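Local coordinates for protein putative citrate lyase (PDB 3QQW) that is a putative lyase of the HpcH/HpaI aldolase and citrate lyase family that probably uses magnesium to cleave (S)-citramalyl-CoA, at residues 271-276 with 304-309. Sequence-based numbering, arbitrary orientation.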
loop_
_atom_site.group_PDB
_atom_site.type_symbol
_atom_site.label_atom_id
_atom_site.label_comp_id
_atom_site.label_asym_id
_atom_site.label_seq_id
_atom_site.Cartn_x
_atom_site.Cartn_y
_atom_site.Cartn_z
ATOM N N PHE C 271 -26.790 -18.163 -6.664
ATOM C CA PHE C 271 -28.229 -18.420 -6.622
ATOM C C PHE C 271 -28.751 -18.646 -5.194
ATOM O O PHE C 271 -29.806 -18.118 -4.850
ATOM C CB PHE C 271 -28.580 -19.641 -7.495
ATOM C CG PHE C 271 -30.028 -20.059 -7.423
ATOM N N THR C 272 -28.032 -19.441 -4.380
ATOM C CA THR C 272 -28.444 -19.750 -3.003
ATOM C C THR C 272 -28.292 -18.514 -2.104
ATOM O O THR C 272 -29.110 -18.311 -1.203
ATOM C CB THR C 272 -27.684 -20.962 -2.445
ATOM O OG1 THR C 272 -26.296 -20.841 -2.754
ATOM C CG2 THR C 272 -28.226 -22.282 -2.977
ATOM N N GLU C 273 -27.271 -17.682 -2.376
ATOM C CA GLU C 273 -26.987 -16.448 -1.648
ATOM C C GLU C 273 -28.152 -15.457 -1.778
ATOM O O GLU C 273 -28.529 -14.838 -0.782
ATOM C CB GLU C 273 -25.691 -15.829 -2.185
ATOM C CG GLU C 273 -24.890 -15.010 -1.185
ATOM C CD GLU C 273 -23.545 -14.521 -1.701
ATOM O OE1 GLU C 273 -23.092 -15.000 -2.767
ATOM O OE2 GLU C 273 -23.041 -13.525 -1.138
ATOM N N VAL C 274 -28.728 -15.323 -2.998
ATOM C CA VAL C 274 -29.842 -14.405 -3.272
ATOM C C VAL C 274 -31.133 -14.948 -2.660
ATOM O O VAL C 274 -31.943 -14.167 -2.163
ATOM C CB VAL C 274 -30.008 -14.024 -4.771
ATOM C CG1 VAL C 274 -28.766 -13.306 -5.270
ATOM C CG2 VAL C 274 -30.317 -15.219 -5.659
ATOM N N GLU C 275 -31.300 -16.280 -2.663
ATOM C CA GLU C 275 -32.459 -16.954 -2.084
ATOM C C GLU C 275 -32.536 -16.643 -0.595
ATOM O O GLU C 275 -33.597 -16.258 -0.101
ATOM C CB GLU C 275 -32.358 -18.469 -2.317
ATOM C CG GLU C 275 -33.638 -19.113 -2.806
ATOM C CD GLU C 275 -33.374 -20.232 -3.792
ATOM O OE1 GLU C 275 -32.574 -21.139 -3.464
ATOM O OE2 GLU C 275 -33.895 -20.151 -4.927
ATOM N N ASP C 276 -31.381 -16.743 0.096
ATOM C CA ASP C 276 -31.227 -16.458 1.524
ATOM C C ASP C 276 -31.415 -14.967 1.814
ATOM O O ASP C 276 -32.090 -14.620 2.786
ATOM C CB ASP C 276 -29.847 -16.921 2.036
ATOM C CG ASP C 276 -29.562 -18.409 1.937
ATOM O OD1 ASP C 276 -30.531 -19.206 1.921
ATOM O OD2 ASP C 276 -28.368 -18.781 1.908
ATOM N N TYR C 304 -28.568 -6.329 7.462
ATOM C CA TYR C 304 -29.683 -6.231 6.503
ATOM C C TYR C 304 -29.286 -5.404 5.255
ATOM O O TYR C 304 -29.744 -5.707 4.143
ATOM C CB TYR C 304 -30.937 -5.643 7.174
ATOM N N ARG C 305 -28.406 -4.388 5.446
ATOM C CA ARG C 305 -27.882 -3.526 4.395
ATOM C C ARG C 305 -27.040 -4.360 3.408
ATOM O O ARG C 305 -27.057 -4.059 2.209
ATOM C CB ARG C 305 -27.070 -2.369 4.996
ATOM N N TYR C 306 -26.366 -5.443 3.902
ATOM C CA TYR C 306 -25.575 -6.375 3.079
ATOM C C TYR C 306 -26.493 -7.201 2.184
ATOM O O TYR C 306 -26.306 -7.230 0.969
ATOM C CB TYR C 306 -24.686 -7.311 3.947
ATOM C CG TYR C 306 -24.186 -8.556 3.230
ATOM C CD1 TYR C 306 -23.119 -8.492 2.337
ATOM C CD2 TYR C 306 -24.772 -9.800 3.456
ATOM C CE1 TYR C 306 -22.661 -9.633 1.669
ATOM C CE2 TYR C 306 -24.322 -10.947 2.795
ATOM C CZ TYR C 306 -23.265 -10.859 1.903
ATOM O OH TYR C 306 -22.826 -11.985 1.247
ATOM N N PHE C 307 -27.476 -7.880 2.797
ATOM C CA PHE C 307 -28.425 -8.745 2.104
ATOM C C PHE C 307 -29.259 -7.925 1.112
ATOM O O PHE C 307 -29.605 -8.453 0.059
ATOM C CB PHE C 307 -29.292 -9.518 3.101
ATOM N N TRP C 308 -29.496 -6.627 1.407
ATOM C CA TRP C 308 -30.229 -5.727 0.518
ATOM C C TRP C 308 -29.393 -5.414 -0.733
ATOM O O TRP C 308 -29.945 -5.342 -1.838
ATOM C CB TRP C 308 -30.646 -4.434 1.248
ATOM C CG TRP C 308 -31.359 -3.418 0.404
ATOM C CD1 TRP C 308 -31.099 -2.079 0.357
ATOM C CD2 TRP C 308 -32.426 -3.654 -0.534
ATOM N NE1 TRP C 308 -31.948 -1.461 -0.538
ATOM C CE2 TRP C 308 -32.769 -2.406 -1.100
ATOM C CE3 TRP C 308 -33.109 -4.803 -0.968
ATOM C CZ2 TRP C 308 -33.773 -2.272 -2.067
ATOM C CZ3 TRP C 308 -34.115 -4.667 -1.912
ATOM C CH2 TRP C 308 -34.440 -3.414 -2.449
ATOM N N GLU C 309 -28.065 -5.256 -0.546
ATOM C CA GLU C 309 -27.094 -5.022 -1.613
ATOM C C GLU C 309 -27.060 -6.235 -2.543
ATOM O O GLU C 309 -27.097 -6.051 -3.764
ATOM C CB GLU C 309 -25.689 -4.746 -1.038
ATOM C CG GLU C 309 -25.439 -3.340 -0.513
ATOM C CD GLU C 309 -24.166 -3.139 0.302
ATOM O OE1 GLU C 309 -23.686 -4.110 0.935
ATOM O OE2 GLU C 309 -23.673 -1.990 0.344
#
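Glu273 and Tyr306 reach across to each other from the first turns of two helices, 271-283 and 304-316, whose backbones here stand too far apart to touch. The phenol of Tyr306 gives a weak hydrogen bond to Glu273, with 2.8 Å between Tyr306 OH and Glu273 OE2. The CZ-OH-OE2 angle is about 145°, so a hydroxyl hydrogen kept near its usual angle cannot point straight at Glu273 OE2, and the bond is weak although short. Neither CB is aimed at the facing helix; length and torsion close the gap. Glu273 carries CG anti to its own N (chi1 -151°) and stays extended beyond it, taking the carboxylate clear of its helix. A glutamate combines that reach with a carboxylate oxygen, probably charged at this surface, to accept from a phenol. Tyr306 supplies the rest of the span through its rigid ring. The side chains meet at about a right angle, carboxylate and ring planes 30° apart. Glu273 OE2 lies oblique to the ring, 4.1 Å from Tyr306 CZ. With no other residue pair within 4.5 Å, this is a single polar contact between exposed Tyr306 and partly exposed Glu273.

An apolar contact between the same helices is made by Val274, which is buried, compact and branched, on Val310 and Ala314. Tyr306 also packs on Gly186 of a second subunit, and OE2 of Glu309 is hydrogen-bonded to ND1 of His185 of that subunit. Both helices come after strand 251-254 and helix 260-267 of the TIM-barrel chain, and Trp308 is hydrogen-bonded to Asp10 of helix 9-12.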